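Local coordinates for envelope glycoprotein (Bourbon virus, PDB 5ZKX) that probably drives fusion of the viral envelope with the host cell membrane, as a trimeric class III fusion glycoprotein of the gp64 family caught in its postfusion form, at residues Glu89-Gln98 and Asp115-Arg126. Residues are numbered along the deposited sequence; the frame is centred on the assembly and turned at random.
Sequences EVCYTGPEVQ and DNKHRAKELEKR
C91 and T93 pair through backbone hydrogen bonds with H118 and N116, and Y92 faces K117 between them as the non-hydrogen-bonded pair. The straightest of the four bonds, H118 N to C91 O, measures 2.9 Å at 165°. D115 and N116 both lie opposite T93, which makes a classic beta bulge.

Side-chain hydrogen bonding repeats the link on one face: H118 NE2 donates to T93 OG1, which sits in the imidazole plane, although the modelled length of 2.5 Å between these two atoms is doubtfully short. A chi1 of 49° turns T93 OG1 to the edge of the ring.

Nonpolar packing occupies the side of the sheet carrying Y92 and K117, where K117 CB comes within 3.5 Å of Y92 CE1 as the two side chains run alongside each other. V90 CG1 lies over one face of the Y92 ring, offset toward its rim, and presses on K117 CG at 3.4 Å.

Charged contacts centre on E96. R126 NH1 reaches the anti lone pair of E96 OE2 at 2.7 Å, and R126 NH2 bonds to V97 O from above the carbonyl plane. The Q98 amide stacks on the guanidinium, their planes 28° apart. K121 NZ forms a salt bridge with E96 OE1, its hydrogen bond weak, and also bonds W141 O.

The C91–C143 disulfide ties this two-stranded antiparallel sheet, with its classic bulge, to strand 134-148.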
loop_
_atom_site.group_PDB
_atom_site.type_symbol
_atom_site.label_atom_id
_atom_site.label_comp_id
_atom_site.label_asym_id
_atom_site.label_seq_id
_atom_site.Cartn_x
_atom_site.Cartn_y
_atom_site.Cartn_z
ATOM N N GLU A 89 -1.801 -8.763 34.847
ATOM C CA GLU A 89 -0.797 -9.032 33.815
ATOM C C GLU A 89 0.006 -10.285 34.163
ATOM O O GLU A 89 1.233 -10.320 34.064
ATOM C CB GLU A 89 0.118 -7.824 33.598
ATOM C CG GLU A 89 -0.610 -6.586 33.097
ATOM C CD GLU A 89 0.259 -5.705 32.215
ATOM O OE1 GLU A 89 1.382 -6.125 31.860
ATOM O OE2 GLU A 89 -0.184 -4.588 31.878
ATOM N N VAL A 90 -0.716 -11.327 34.567
ATOM C CA VAL A 90 -0.120 -12.551 35.090
ATOM C C VAL A 90 -1.084 -13.700 34.824
ATOM O O VAL A 90 -2.294 -13.561 35.011
ATOM C CB VAL A 90 0.186 -12.411 36.599
ATOM C CG1 VAL A 90 0.168 -13.760 37.277
ATOM C CG2 VAL A 90 1.523 -11.720 36.820
ATOM N N CYS A 91 -0.551 -14.838 34.385
ATOM C CA CYS A 91 -1.355 -16.029 34.165
ATOM C C CYS A 91 -1.057 -17.074 35.236
ATOM O O CYS A 91 0.052 -17.139 35.774
ATOM C CB CYS A 91 -1.110 -16.619 32.772
ATOM S SG CYS A 91 0.626 -16.758 32.310
ATOM N N TYR A 92 -2.065 -17.885 35.547
ATOM C CA TYR A 92 -1.971 -18.907 36.581
ATOM C C TYR A 92 -2.102 -20.292 35.959
ATOM O O TYR A 92 -2.980 -20.525 35.122
ATOM C CB TYR A 92 -3.054 -18.712 37.645
ATOM C CG TYR A 92 -2.857 -17.502 38.538
ATOM C CD1 TYR A 92 -2.083 -17.581 39.688
ATOM C CD2 TYR A 92 -3.459 -16.285 38.238
ATOM C CE1 TYR A 92 -1.907 -16.482 40.511
ATOM C CE2 TYR A 92 -3.288 -15.179 39.055
ATOM C CZ TYR A 92 -2.509 -15.284 40.192
ATOM O OH TYR A 92 -2.329 -14.195 41.017
ATOM N N THR A 93 -1.230 -21.212 36.376
ATOM C CA THR A 93 -1.215 -22.570 35.844
ATOM C C THR A 93 -1.062 -23.564 36.988
ATOM O O THR A 93 -0.950 -23.187 38.160
ATOM C CB THR A 93 -0.085 -22.773 34.827
ATOM O OG1 THR A 93 1.148 -22.280 35.369
ATOM C CG2 THR A 93 -0.390 -22.051 33.529
ATOM N N GLY A 94 -1.058 -24.845 36.634
ATOM C CA GLY A 94 -0.778 -25.903 37.572
ATOM C C GLY A 94 0.711 -26.053 37.807
ATOM O O GLY A 94 1.511 -25.192 37.429
ATOM N N PRO A 95 1.113 -27.156 38.432
ATOM C CA PRO A 95 2.518 -27.334 38.810
ATOM C C PRO A 95 3.376 -27.942 37.712
ATOM O O PRO A 95 2.911 -28.684 36.843
ATOM C CB PRO A 95 2.417 -28.289 40.006
ATOM C CG PRO A 95 1.245 -29.147 39.661
ATOM C CD PRO A 95 0.267 -28.254 38.930
ATOM N N GLU A 96 4.664 -27.618 37.773
ATOM C CA GLU A 96 5.664 -28.201 36.885
ATOM C C GLU A 96 6.128 -29.521 37.490
ATOM O O GLU A 96 6.800 -29.538 38.526
ATOM C CB GLU A 96 6.836 -27.244 36.683
ATOM C CG GLU A 96 7.830 -27.689 35.623
ATOM C CD GLU A 96 7.524 -27.111 34.256
ATOM O OE1 GLU A 96 6.855 -26.058 34.193
ATOM O OE2 GLU A 96 7.951 -27.706 33.243
ATOM N N VAL A 97 5.769 -30.626 36.845
ATOM C CA VAL A 97 6.076 -31.966 37.327
ATOM C C VAL A 97 7.150 -32.566 36.436
ATOM O O VAL A 97 6.988 -32.625 35.211
ATOM C CB VAL A 97 4.827 -32.859 37.338
ATOM C CG1 VAL A 97 5.222 -34.276 37.683
ATOM C CG2 VAL A 97 3.783 -32.314 38.302
ATOM N N GLN A 98 8.241 -33.021 37.047
ATOM C CA GLN A 98 9.342 -33.609 36.298
ATOM C C GLN A 98 9.865 -34.838 37.023
ATOM O O GLN A 98 10.231 -34.759 38.199
ATOM C CB GLN A 98 10.476 -32.604 36.100
ATOM C CG GLN A 98 11.694 -33.213 35.442
ATOM C CD GLN A 98 12.778 -32.202 35.173
ATOM O OE1 GLN A 98 12.761 -31.097 35.716
ATOM N NE2 GLN A 98 13.735 -32.572 34.332
ATOM N N ASP A 115 -2.456 -22.575 40.639
ATOM C CA ASP A 115 -1.976 -21.612 41.616
ATOM C C ASP A 115 -0.540 -21.175 41.371
ATOM O O ASP A 115 -0.002 -20.410 42.180
ATOM C CB ASP A 115 -2.101 -22.183 43.039
ATOM C CG ASP A 115 -1.524 -23.582 43.161
ATOM O OD1 ASP A 115 -0.909 -24.065 42.186
ATOM O OD2 ASP A 115 -1.690 -24.202 44.232
ATOM N N ASN A 116 0.100 -21.636 40.300
ATOM C CA ASN A 116 1.435 -21.176 39.941
ATOM C C ASN A 116 1.297 -19.932 39.074
ATOM O O ASN A 116 0.696 -19.985 37.996
ATOM C CB ASN A 116 2.218 -22.266 39.210
ATOM C CG ASN A 116 2.495 -23.471 40.085
ATOM O OD1 ASN A 116 1.644 -23.894 40.863
ATOM N ND2 ASN A 116 3.694 -24.025 39.967
ATOM N N LYS A 117 1.845 -18.821 39.549
ATOM C CA LYS A 117 1.725 -17.536 38.877
ATOM C C LYS A 117 2.965 -17.280 38.036
ATOM O O LYS A 117 4.093 -17.489 38.498
ATOM C CB LYS A 117 1.522 -16.412 39.896
ATOM C CG LYS A 117 2.262 -15.119 39.596
ATOM C CD LYS A 117 2.537 -14.346 40.873
ATOM C CE LYS A 117 1.249 -13.807 41.479
ATOM N NZ LYS A 117 1.509 -12.994 42.699
ATOM N N HIS A 118 2.754 -16.842 36.797
ATOM C CA HIS A 118 3.835 -16.462 35.904
ATOM C C HIS A 118 3.488 -15.155 35.209
ATOM O O HIS A 118 2.314 -14.820 35.030
ATOM C CB HIS A 118 4.109 -17.530 34.834
ATOM C CG HIS A 118 3.929 -18.936 35.313
ATOM N ND1 HIS A 118 4.956 -19.673 35.859
ATOM C CD2 HIS A 118 2.844 -19.748 35.307
ATOM C CE1 HIS A 118 4.512 -20.875 36.179
ATOM N NE2 HIS A 118 3.233 -20.946 35.853
ATOM N N ARG A 119 4.527 -14.418 34.822
ATOM C CA ARG A 119 4.331 -13.332 33.871
ATOM C C ARG A 119 4.254 -13.869 32.447
ATOM O O ARG A 119 3.400 -13.443 31.662
ATOM C CB ARG A 119 5.455 -12.308 34.003
ATOM C CG ARG A 119 5.320 -11.410 35.217
ATOM C CD ARG A 119 6.408 -10.353 35.235
ATOM N NE ARG A 119 6.465 -9.614 33.979
ATOM C CZ ARG A 119 7.312 -8.621 33.736
ATOM N NH1 ARG A 119 8.176 -8.248 34.670
ATOM N NH2 ARG A 119 7.296 -8.001 32.564
ATOM N N ALA A 120 5.136 -14.807 32.109
ATOM C CA ALA A 120 5.075 -15.545 30.856
ATOM C C ALA A 120 5.724 -16.900 31.088
ATOM O O ALA A 120 6.701 -17.002 31.832
ATOM C CB ALA A 120 5.772 -14.795 29.718
ATOM N N LYS A 121 5.175 -17.936 30.456
ATOM C CA LYS A 121 5.596 -19.305 30.742
ATOM C C LYS A 121 5.402 -20.163 29.503
ATOM O O LYS A 121 4.282 -20.276 29.000
ATOM C CB LYS A 121 4.803 -19.877 31.919
ATOM C CG LYS A 121 5.057 -21.348 32.199
ATOM C CD LYS A 121 6.472 -21.580 32.698
ATOM C CE LYS A 121 6.708 -23.047 33.000
ATOM N NZ LYS A 121 6.491 -23.895 31.797
ATOM N N GLU A 122 6.485 -20.765 29.021
ATOM C CA GLU A 122 6.437 -21.721 27.925
ATOM C C GLU A 122 6.690 -23.121 28.468
ATOM O O GLU A 122 7.499 -23.304 29.382
ATOM C CB GLU A 122 7.470 -21.384 26.846
ATOM C CG GLU A 122 7.282 -22.164 25.556
ATOM C CD GLU A 122 5.864 -22.066 25.027
ATOM O OE1 GLU A 122 5.425 -20.944 24.699
ATOM O OE2 GLU A 122 5.182 -23.108 24.949
ATOM N N LEU A 123 5.993 -24.105 27.908
ATOM C CA LEU A 123 6.131 -25.466 28.397
ATOM C C LEU A 123 7.364 -26.129 27.796
ATOM O O LEU A 123 7.893 -25.707 26.764
ATOM C CB LEU A 123 4.876 -26.289 28.089
ATOM C CG LEU A 123 4.498 -26.637 26.646
ATOM C CD1 LEU A 123 5.173 -27.912 26.174
ATOM C CD2 LEU A 123 2.994 -26.785 26.541
ATOM N N GLU A 124 7.826 -27.182 28.465
ATOM C CA GLU A 124 8.898 -28.026 27.959
ATOM C C GLU A 124 8.335 -29.402 27.639
ATOM O O GLU A 124 7.620 -29.993 28.456
ATOM C CB GLU A 124 10.045 -28.142 28.961
ATOM C CG GLU A 124 11.238 -28.921 28.419
ATOM C CD GLU A 124 12.440 -28.867 29.337
ATOM O OE1 GLU A 124 13.557 -28.597 28.845
ATOM O OE2 GLU A 124 12.272 -29.096 30.551
ATOM N N LYS A 125 8.653 -29.905 26.447
ATOM C CA LYS A 125 8.144 -31.191 25.977
ATOM C C LYS A 125 9.110 -32.288 26.416
ATOM O O LYS A 125 9.943 -32.775 25.650
ATOM C CB LYS A 125 7.964 -31.162 24.465
ATOM C CG LYS A 125 7.360 -32.419 23.870
ATOM C CD LYS A 125 7.671 -32.501 22.391
ATOM C CE LYS A 125 7.009 -33.702 21.752
ATOM N NZ LYS A 125 7.367 -33.804 20.308
ATOM N N ARG A 126 8.987 -32.687 27.682
ATOM C CA ARG A 126 9.895 -33.649 28.291
ATOM C C ARG A 126 9.151 -34.917 28.687
ATOM O O ARG A 126 7.993 -34.867 29.109
ATOM C CB ARG A 126 10.596 -33.059 29.515
ATOM C CG ARG A 126 9.652 -32.613 30.594
ATOM C CD ARG A 126 10.356 -32.432 31.920
ATOM N NE ARG A 126 9.395 -32.079 32.958
ATOM C CZ ARG A 126 9.027 -30.835 33.242
ATOM N NH1 ARG A 126 9.546 -29.814 32.572
ATOM N NH2 ARG A 126 8.139 -30.613 34.200
#